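CRISPR-associated endoribonuclease Cas2 (Streptococcus pyogenes serotype M1, PDB 4QR2) probably acts as a magnesium-dependent nuclease and forms a homodimer that assembles with Cas1 in CRISPR adaptive immunity. Local coordinates at residues A[46-49]-A[50-54]; A[31-34]-A[35-38]; A[8-11]-A[12-15]. All coordinates share one frame; numbering follows the deposited sequence.

Contact 1 (A[46-49]-A[50-54]); sequences AEFV and DIKHR
The side chain of Lys52 lies across one face of the Phe48 ring, one turn earlier on the same helix. Its CE stands almost exactly above the middle of the ring, 3.7 Å from the centroid and 7° off the normal, a CH-pi contact. The ammonium group lies farther from the centre, with NZ 3.5 Å from Phe48 CE2, and its position still qualifies as cation-pi. Two torsions bring the groups together: Phe48 carries CG anti to its backbone N (chi1 -172°), and the lysine chain bends at chi3 (-84°), which lays its last carbon and nitrogen over the aromatic face. NZ also forms a salt bridge with Glu80 of the second subunit, giving the ammonium group two partners, the ring and this carboxylate.

On the outer side, Val49 and His53 run side by side, with Val49 CG1 3.6 Å from His53 CE1. The carbonyl oxygen of Val49 sits over one face of the imidazole, near the rim. Asp50 OD2 meets Arg54 NH2 at 2.8 Å in a salt bridge, and the same NH2 also bonds to Tyr30 OH.

Beneath these side chains, backbone bonds set the spacing, among them Ile51 N to Glu47 O at 2.7 Å and Lys52 N to Phe48 O at 2.9 Å. Glu47 OE1 turns back to Thr44 N before the helix, and Phe68 meets the Phe48 ring edge-to-face. The i to i+4 spacing is that of an alpha-helix; with Phe48 and Ile51 buried and Val49 and His53 exposed, helix 45-58 is an amphipathic helix of the ferredoxin-like fold.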
# COMPACT_ATOMS: atom_id res chain seq x y z
N ALA A 46 0.18 -15.67 16.22
CA ALA A 46 -1.25 -15.97 16.58
C ALA A 46 -2.21 -14.84 16.23
O ALA A 46 -3.27 -15.08 15.65
CB ALA A 46 -1.36 -16.32 18.05
N GLU A 47 -1.82 -13.59 16.52
CA GLU A 47 -2.65 -12.45 16.15
C GLU A 47 -2.78 -12.36 14.62
O GLU A 47 -3.86 -12.05 14.11
CB GLU A 47 -2.12 -11.11 16.71
CG GLU A 47 -2.38 -10.99 18.20
CD GLU A 47 -1.64 -9.82 18.83
OE1 GLU A 47 -0.64 -9.36 18.26
OE2 GLU A 47 -2.03 -9.43 19.96
N PHE A 48 -1.70 -12.66 13.92
CA PHE A 48 -1.74 -12.56 12.45
C PHE A 48 -2.71 -13.55 11.88
O PHE A 48 -3.52 -13.18 10.98
CB PHE A 48 -0.33 -12.71 11.93
CG PHE A 48 -0.17 -12.45 10.44
CD1 PHE A 48 -0.87 -11.49 9.80
CD2 PHE A 48 0.75 -13.23 9.71
CE1 PHE A 48 -0.62 -11.26 8.43
CE2 PHE A 48 0.99 -13.00 8.37
CZ PHE A 48 0.23 -12.04 7.73
N VAL A 49 -2.70 -14.78 12.42
CA VAL A 49 -3.67 -15.81 11.97
C VAL A 49 -5.10 -15.30 12.21
O VAL A 49 -5.97 -15.39 11.34
CB VAL A 49 -3.51 -17.18 12.66
CG1 VAL A 49 -4.59 -18.13 12.16
CG2 VAL A 49 -2.15 -17.79 12.36
N ASP A 50 -5.34 -14.75 13.38
CA ASP A 50 -6.68 -14.22 13.71
C ASP A 50 -7.09 -13.08 12.87
O ASP A 50 -8.21 -13.06 12.30
CB ASP A 50 -6.74 -13.83 15.17
CG ASP A 50 -8.16 -13.55 15.62
OD1 ASP A 50 -9.12 -14.30 15.26
OD2 ASP A 50 -8.31 -12.57 16.31
N ILE A 51 -6.20 -12.12 12.70
CA ILE A 51 -6.51 -11.00 11.81
C ILE A 51 -6.84 -11.44 10.38
O ILE A 51 -7.75 -10.94 9.75
CB ILE A 51 -5.38 -10.00 11.85
CG1 ILE A 51 -5.31 -9.41 13.23
CG2 ILE A 51 -5.60 -8.87 10.87
CD1 ILE A 51 -3.95 -8.76 13.45
N LYS A 52 -6.08 -12.36 9.82
CA LYS A 52 -6.43 -12.88 8.47
C LYS A 52 -7.85 -13.49 8.40
O LYS A 52 -8.62 -13.22 7.46
CB LYS A 52 -5.42 -13.94 8.03
CG LYS A 52 -4.14 -13.27 7.56
CD LYS A 52 -3.14 -14.22 6.96
CE LYS A 52 -2.29 -14.87 8.01
NZ LYS A 52 -1.13 -15.62 7.41
N HIS A 53 -8.19 -14.35 9.37
CA HIS A 53 -9.54 -14.91 9.40
C HIS A 53 -10.62 -13.80 9.44
O HIS A 53 -11.58 -13.89 8.73
CB HIS A 53 -9.74 -15.79 10.62
CG HIS A 53 -8.96 -17.07 10.58
ND1 HIS A 53 -8.73 -17.84 11.70
CD2 HIS A 53 -8.38 -17.74 9.54
CE1 HIS A 53 -8.06 -18.93 11.37
NE2 HIS A 53 -7.84 -18.90 10.06
N ARG A 54 -10.40 -12.81 10.28
CA ARG A 54 -11.34 -11.68 10.40
C ARG A 54 -11.48 -10.85 9.17
O ARG A 54 -12.62 -10.51 8.75
CB ARG A 54 -11.05 -10.85 11.66
CG ARG A 54 -11.36 -11.68 12.87
CD ARG A 54 -11.55 -10.87 14.08
NE ARG A 54 -10.31 -10.74 14.67
CZ ARG A 54 -9.87 -9.72 15.39
NH1 ARG A 54 -10.64 -8.64 15.65
NH2 ARG A 54 -8.61 -9.80 15.83

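Contact 2 (A[31-34]-A[35-38])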
# COMPACT_ATOMS: atom_id res chain seq x y z
N GLY A 31 -2.15 -1.73 15.04
CA GLY A 31 -1.22 -0.85 14.34
C GLY A 31 -1.77 0.50 13.98
O GLY A 31 -2.80 0.91 14.50
N GLN A 32 -1.08 1.17 13.07
CA GLN A 32 -1.35 2.50 12.70
C GLN A 32 -1.77 2.57 11.22
O GLN A 32 -1.19 1.95 10.31
CB GLN A 32 -0.08 3.31 12.86
CG GLN A 32 -0.17 4.79 12.85
CD GLN A 32 1.12 5.40 13.39
OE1 GLN A 32 2.21 4.85 13.19
NE2 GLN A 32 1.01 6.54 14.08
N ARG A 33 -2.85 3.33 10.99
CA ARG A 33 -3.31 3.63 9.64
C ARG A 33 -2.46 4.78 9.09
O ARG A 33 -2.49 5.87 9.64
CB ARG A 33 -4.77 4.05 9.70
CG ARG A 33 -5.39 4.28 8.37
CD ARG A 33 -6.89 4.50 8.61
NE ARG A 33 -7.65 4.38 7.38
CZ ARG A 33 -8.96 4.55 7.29
NH1 ARG A 33 -9.67 4.91 8.37
NH2 ARG A 33 -9.57 4.45 6.13
N VAL A 34 -1.61 4.50 8.15
CA VAL A 34 -0.63 5.43 7.62
C VAL A 34 -1.03 6.13 6.33
O VAL A 34 -0.58 7.32 6.03
CB VAL A 34 0.79 4.80 7.52
CG1 VAL A 34 1.29 4.48 8.93
CG2 VAL A 34 0.87 3.64 6.54
N GLN A 35 -1.97 5.49 5.65
CA GLN A 35 -2.72 6.04 4.51
C GLN A 35 -4.15 5.49 4.54
O GLN A 35 -4.44 4.65 5.39
CB GLN A 35 -2.07 5.65 3.19
CG GLN A 35 -0.72 6.36 2.95
CD GLN A 35 0.03 5.81 1.77
OE1 GLN A 35 0.16 4.61 1.65
NE2 GLN A 35 0.49 6.65 0.89
N ASN A 36 -5.01 5.96 3.64
CA ASN A 36 -6.41 5.58 3.64
C ASN A 36 -6.56 4.07 3.76
O ASN A 36 -7.43 3.56 4.50
CB ASN A 36 -7.04 6.08 2.35
CG ASN A 36 -8.53 5.91 2.27
OD1 ASN A 36 -9.09 5.49 1.23
ND2 ASN A 36 -9.19 6.34 3.28
N SER A 37 -5.75 3.34 3.01
CA SER A 37 -5.92 1.87 2.96
C SER A 37 -4.62 1.15 3.15
O SER A 37 -4.43 0.04 2.63
CB SER A 37 -6.58 1.49 1.62
OG SER A 37 -5.78 1.88 0.47
N VAL A 38 -3.70 1.75 3.91
CA VAL A 38 -2.47 1.09 4.26
C VAL A 38 -2.24 1.17 5.79
O VAL A 38 -2.37 2.25 6.44
CB VAL A 38 -1.24 1.72 3.46
CG1 VAL A 38 0.08 1.06 3.84
CG2 VAL A 38 -1.43 1.62 1.97
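Arg33 reaches forward along the chain and holds the backbone carbonyl of Asn36 with two nitrogens. Its NE lies 3.0 Å and its NH2 2.8 Å from Asn36 O, which sits at the edge of the guanidinium, close to its plane. The two bonds differ at the acceptor: NH2 lies in the carbonyl plane, on a lone pair of Asn36 O, whereas NE approaches from above that plane, 43° out. A chi1 of -175° sets Arg33 CG beside its own carbonyl carbon and 3.1 Å from Gln35 O, and the extended chain beyond it carries NE and NH2 to Asn36 O. The guanidinium then lies 17° from parallel to the side-chain amide of Asn36.

Backbone bonding closes the hairpin end, with Val34 N giving a hydrogen bond to Val38 O at 2.9 Å. A longer, weak one of 3.4 Å joins Gln35 N to that same Val38 O.

The valines supply the apolar contact, Val34 CG2 lying 3.8 Å from Val38 CG1. The amide of Gln35 belongs to the dimer interface, where it bonds Thr6 and Ser65 of the second subunit.

Val34 and Gln35 thus both face Val38, a classic beta bulge beside the type I turn 35-38 that links two antiparallel strands of the ferredoxin-like sheet.

Contact 3 (A[8-11]-A[12-15]); sequences DVNT and ETPA
Asn10 folds its side chain forward onto the backbone of Glu12, and OD1 accepts the Glu12 N-H at 2.8 Å with an N-H...O angle of 154°. This is an Asx turn, nested within the type I beta turn from Asn10 to Thr13. With chi1 at -176°, CG sits beside the carbonyl carbon of Asn10, which directs the amide along the chain toward the turn. The donor is tilted well away from the plane of the side-chain carbonyl. OD1 also packs against the glutamate itself, 3.1 Å from Glu12 CB.

The other end of the amide is tied in through solvent. ND2 of Asn10 donates to a water at 2.9 Å, and that water donates to Glu12 OE1, so the amide and carboxylate, turned obliquely to each other, share a bridge on the exposed side. Glu12 extends beyond CG, which carries its carboxylate out to this water; OE2 has a long, weak ion pair with Arg17 of the second subunit.

Thr13 places OG1 between its own backbone N and carbonyl carbon (chi1 62°). From there the hydroxyl donates to Asn10 O at 3.1 Å and also takes the N-H of Gly16, making Thr13 the N-cap of helix 14-27. Asp8, the predicted magnesium ligand, ends strand 2-8 just ahead of this turn. The turn links the end of that strand to the start of helix 14-27, and Val9 and Thr11 pack back on Leu20 of the helix.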
# COMPACT_ATOMS: atom_id res chain seq x y z
N ASP A 8 -6.92 -3.13 -1.24
CA ASP A 8 -7.44 -2.58 -2.49
C ASP A 8 -8.94 -2.85 -2.55
O ASP A 8 -9.39 -4.00 -2.66
CB ASP A 8 -6.80 -3.33 -3.64
CG ASP A 8 -7.07 -2.72 -5.03
OD1 ASP A 8 -7.84 -1.81 -5.17
OD2 ASP A 8 -6.45 -3.24 -6.03
N VAL A 9 -9.67 -1.76 -2.44
CA VAL A 9 -11.11 -1.76 -2.47
C VAL A 9 -11.50 -0.50 -3.25
O VAL A 9 -10.83 0.53 -3.23
CB VAL A 9 -11.72 -1.79 -1.07
CG1 VAL A 9 -11.33 -0.54 -0.30
CG2 VAL A 9 -13.22 -1.96 -1.10
N ASN A 10 -12.64 -0.62 -3.94
CA ASN A 10 -13.19 0.44 -4.74
C ASN A 10 -14.01 1.40 -3.93
O ASN A 10 -15.10 1.04 -3.52
CB ASN A 10 -13.99 -0.09 -5.91
CG ASN A 10 -14.50 1.04 -6.84
OD1 ASN A 10 -14.39 2.22 -6.49
ND2 ASN A 10 -14.90 0.68 -8.07
N THR A 11 -13.44 2.56 -3.58
CA THR A 11 -14.11 3.52 -2.66
C THR A 11 -15.15 4.42 -3.39
O THR A 11 -15.77 5.33 -2.82
CB THR A 11 -13.07 4.42 -1.96
OG1 THR A 11 -12.36 5.17 -2.95
CG2 THR A 11 -12.15 3.63 -1.06
N GLU A 12 -15.37 4.15 -4.71
CA GLU A 12 -16.41 4.78 -5.40
C GLU A 12 -17.78 4.23 -5.05
O GLU A 12 -18.74 4.82 -5.46
CB GLU A 12 -16.20 4.71 -6.96
CG GLU A 12 -15.07 5.58 -7.42
CD GLU A 12 -15.18 5.97 -8.89
OE1 GLU A 12 -14.69 5.20 -9.73
OE2 GLU A 12 -15.81 6.99 -9.19
N THR A 13 -17.88 3.13 -4.32
CA THR A 13 -19.15 2.56 -3.93
C THR A 13 -19.29 2.71 -2.43
O THR A 13 -18.28 2.59 -1.78
CB THR A 13 -19.16 1.05 -4.25
OG1 THR A 13 -18.15 0.38 -3.51
CG2 THR A 13 -18.81 0.85 -5.75
N PRO A 14 -20.51 2.97 -1.92
CA PRO A 14 -20.65 3.02 -0.48
C PRO A 14 -20.32 1.66 0.13
O PRO A 14 -19.80 1.61 1.26
CB PRO A 14 -22.15 3.38 -0.25
CG PRO A 14 -22.78 3.52 -1.60
CD PRO A 14 -21.70 3.54 -2.61
N ALA A 15 -20.64 0.55 -0.56
CA ALA A 15 -20.30 -0.76 0.08
C ALA A 15 -18.82 -0.93 0.24
O ALA A 15 -18.37 -1.43 1.26
CB ALA A 15 -20.89 -1.93 -0.69
O HOH W 1 -16.10 2.71 -9.71

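Along the chain the order is contact 3, contact 2, contact 1, and all three fall within the single Cas2 domain. Contact 3 joins strand 2-8 to helix 14-27, contact 2 connects strands 31-35 and 38-42 of the same antiparallel sheet, and contact 1 lies on helix 45-58. Contacts 2 and 3 touch, Asn36 OD1 packing 4.3 Å from Thr11 CG2, although their centres are 16 Å apart. Contact 1 stays separate, its centre about 18 Å from that of contact 2 and 23 Å from that of contact 3. Each reaches the second subunit, and Asn36 N bonds Asp8 of that subunit, tying contact 2 to the predicted metal site across the dimer.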